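Local structure of N-acylethanolamine-hydrolyzing acid amidase subunit beta (Caenorhabditis elegans, 6DY3) at residues I42-G46 / R97-E101. The protein probably degrades bioactive fatty acid amides such as N-palmitoylethanolamine to ethanolamine and free fatty acids, as the beta subunit of an autocatalytically cleaved heterodimer. Numbering follows the deposited sequence.
Sequences IQYSG and RDVLE
Y44 lays its ring along one flank of helix 97-101 and ends with its hydroxyl between two charged side chains. Y44 OH donates to E101 OE1 at 2.6 Å, meeting the anti lone pair of a carboxylate turned 27° from the ring plane, and accepts from R97 NE at 3.0 Å, close to the guanidinium plane. R97 reaches it with an extended chain, CG anti to the backbone N (chi1 178°), crossing the tyrosine at about a right angle; its NH1 bonds N53 O and its NH2 forms a salt bridge with E77 of the alpha subunit. Nearer the root of the ring, L100 CB sits over one face in a CH-pi contact, 4.1 Å from the Y44 centroid, and the ring also stacks with F36. A phenylalanine here would probably leave E101 OE1 without its donor and R97 NE without its acceptor. L100 CD1, 4.1 Å from S45 O, belongs to the buried side, where L100 packs on V55, Y64 and V66. The contact thins towards partly exposed Q43, whose side-chain NE2 bonds T41 O; the backbone O of Q43 stays 4.5 Å from L100 O. Q43 and Y44 both pair with F36 in a classic beta bulge on strand 41-49, and here the seven-stranded antiparallel sheet packs against helix 92-102, a helix-on-sheet layer of the Ntn-hydrolase fold.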
ATOM      1  N   ILE B  42       6.651  -2.744 -19.177  1.00 54.38           N
ATOM      2  CA  ILE B  42       6.181  -2.495 -17.820  1.00 47.78           C
ATOM      3  C   ILE B  42       6.808  -3.524 -16.889  1.00 46.48           C
ATOM      4  O   ILE B  42       6.556  -4.729 -17.011  1.00 46.86           O
ATOM      5  CB  ILE B  42       4.647  -2.535 -17.746  1.00 46.55           C
ATOM      6  CG1 ILE B  42       4.048  -1.373 -18.544  1.00 47.25           C
ATOM      7  CG2 ILE B  42       4.177  -2.471 -16.286  1.00 45.17           C
ATOM      8  CD1 ILE B  42       2.536  -1.346 -18.573  1.00 46.81           C
ATOM      9  N   GLN B  43       7.620  -3.049 -15.946  1.00 47.20           N
ATOM     10  CA  GLN B  43       8.211  -3.933 -14.949  1.00 49.02           C
ATOM     11  C   GLN B  43       7.221  -4.238 -13.836  1.00 47.68           C
ATOM     12  O   GLN B  43       7.051  -5.396 -13.441  1.00 48.45           O
ATOM     13  CB  GLN B  43       9.481  -3.300 -14.381  1.00 50.29           C
ATOM     14  CG  GLN B  43      10.496  -2.916 -15.440  1.00 54.81           C
ATOM     15  CD  GLN B  43      10.857  -4.077 -16.333  1.00 54.25           C
ATOM     16  OE1 GLN B  43      11.406  -5.075 -15.874  1.00 53.67           O
ATOM     17  NE2 GLN B  43      10.525  -3.966 -17.614  1.00 55.88           N
ATOM     18  N   TYR B  44       6.566  -3.206 -13.315  1.00 42.56           N
ATOM     19  CA  TYR B  44       5.567  -3.365 -12.274  1.00 39.99           C
ATOM     20  C   TYR B  44       4.760  -2.080 -12.222  1.00 40.36           C
ATOM     21  O   TYR B  44       5.188  -1.038 -12.723  1.00 40.22           O
ATOM     22  CB  TYR B  44       6.198  -3.678 -10.907  1.00 38.70           C
ATOM     23  CG  TYR B  44       7.262  -2.689 -10.479  1.00 39.16           C
ATOM     24  CD1 TYR B  44       6.949  -1.612  -9.669  1.00 37.19           C
ATOM     25  CD2 TYR B  44       8.577  -2.825 -10.901  1.00 40.72           C
ATOM     26  CE1 TYR B  44       7.913  -0.710  -9.285  1.00 37.03           C
ATOM     27  CE2 TYR B  44       9.549  -1.925 -10.519  1.00 39.36           C
ATOM     28  CZ  TYR B  44       9.209  -0.868  -9.715  1.00 38.10           C
ATOM     29  OH  TYR B  44      10.168   0.040  -9.329  1.00 38.29           O
ATOM     30  N   SER B  45       3.572  -2.182 -11.643  1.00 41.96           N
ATOM     31  CA  SER B  45       2.660  -1.061 -11.503  1.00 41.95           C
ATOM     32  C   SER B  45       2.316  -0.879 -10.031  1.00 37.40           C
ATOM     33  O   SER B  45       2.580  -1.748  -9.194  1.00 35.38           O
ATOM     34  CB  SER B  45       1.385  -1.275 -12.328  1.00 45.47           C
ATOM     35  OG  SER B  45       1.697  -1.587 -13.675  1.00 50.24           O
ATOM     36  N   GLY B  46       1.729   0.268  -9.716  1.00 35.61           N
ATOM     37  CA  GLY B  46       1.339   0.540  -8.351  1.00 34.13           C
ATOM     38  C   GLY B  46       0.463   1.764  -8.248  1.00 34.07           C
ATOM     39  O   GLY B  46       0.392   2.589  -9.164  1.00 34.89           O
ATOM     40  N   ARG B  97       8.438  -1.756  -3.083  1.00 40.62           N
ATOM     41  CA  ARG B  97       8.768  -1.449  -4.471  1.00 39.89           C
ATOM     42  C   ARG B  97       9.973  -2.253  -4.931  1.00 42.62           C
ATOM     43  O   ARG B  97      10.018  -2.719  -6.074  1.00 46.71           O
ATOM     44  CB  ARG B  97       9.026   0.049  -4.629  1.00 38.72           C
ATOM     45  CG  ARG B  97       9.425   0.460  -6.033  1.00 38.34           C
ATOM     46  CD  ARG B  97       9.660   1.952  -6.115  1.00 40.88           C
ATOM     47  NE  ARG B  97      10.341   2.337  -7.348  1.00 45.04           N
ATOM     48  CZ  ARG B  97      10.742   3.576  -7.625  1.00 46.59           C
ATOM     49  NH1 ARG B  97      10.532   4.556  -6.753  1.00 43.20           N
ATOM     50  NH2 ARG B  97      11.358   3.833  -8.776  1.00 46.58           N
ATOM     51  N   ASP B  98      10.960  -2.427  -4.052  1.00 43.80           N
ATOM     52  CA  ASP B  98      12.142  -3.203  -4.409  1.00 44.13           C
ATOM     53  C   ASP B  98      11.780  -4.655  -4.687  1.00 41.96           C
ATOM     54  O   ASP B  98      12.375  -5.295  -5.560  1.00 46.78           O
ATOM     55  CB  ASP B  98      13.178  -3.108  -3.291  1.00 48.22           C
ATOM     56  CG  ASP B  98      14.449  -3.866  -3.606  1.00 53.47           C
ATOM     57  OD1 ASP B  98      15.287  -3.335  -4.368  1.00 57.85           O
ATOM     58  OD2 ASP B  98      14.614  -4.990  -3.086  1.00 52.41           O
ATOM     59  N   VAL B  99      10.818  -5.200  -3.943  1.00 37.76           N
ATOM     60  CA  VAL B  99      10.377  -6.566  -4.204  1.00 39.05           C
ATOM     61  C   VAL B  99       9.682  -6.649  -5.557  1.00 40.15           C
ATOM     62  O   VAL B  99       9.908  -7.590  -6.330  1.00 41.93           O
ATOM     63  CB  VAL B  99       9.466  -7.061  -3.063  1.00 38.52           C
ATOM     64  CG1 VAL B  99       8.845  -8.420  -3.406  1.00 37.91           C
ATOM     65  CG2 VAL B  99      10.246  -7.152  -1.766  1.00 36.66           C
ATOM     66  N   LEU B 100       8.826  -5.671  -5.867  1.00 38.45           N
ATOM     67  CA  LEU B 100       8.148  -5.660  -7.159  1.00 40.90           C
ATOM     68  C   LEU B 100       9.138  -5.571  -8.310  1.00 44.12           C
ATOM     69  O   LEU B 100       8.856  -6.062  -9.408  1.00 48.00           O
ATOM     70  CB  LEU B 100       7.163  -4.489  -7.234  1.00 38.25           C
ATOM     71  CG  LEU B 100       5.872  -4.615  -6.424  1.00 36.38           C
ATOM     72  CD1 LEU B 100       5.113  -3.291  -6.415  1.00 34.80           C
ATOM     73  CD2 LEU B 100       5.002  -5.730  -6.978  1.00 37.40           C
ATOM     74  N   GLU B 101      10.298  -4.962  -8.079  1.00 43.31           N
ATOM     75  CA  GLU B 101      11.269  -4.747  -9.142  1.00 46.47           C
ATOM     76  C   GLU B 101      12.219  -5.921  -9.335  1.00 47.75           C
ATOM     77  O   GLU B 101      12.652  -6.164 -10.464  1.00 50.97           O
ATOM     78  CB  GLU B 101      12.079  -3.479  -8.857  1.00 46.55           C
ATOM     79  CG  GLU B 101      12.969  -3.035 -10.011  1.00 47.22           C
ATOM     80  CD  GLU B 101      13.488  -1.618  -9.838  1.00 48.39           C
ATOM     81  OE1 GLU B 101      12.667  -0.693  -9.663  1.00 48.81           O
ATOM     82  OE2 GLU B 101      14.718  -1.426  -9.880  1.00 51.48           O
TER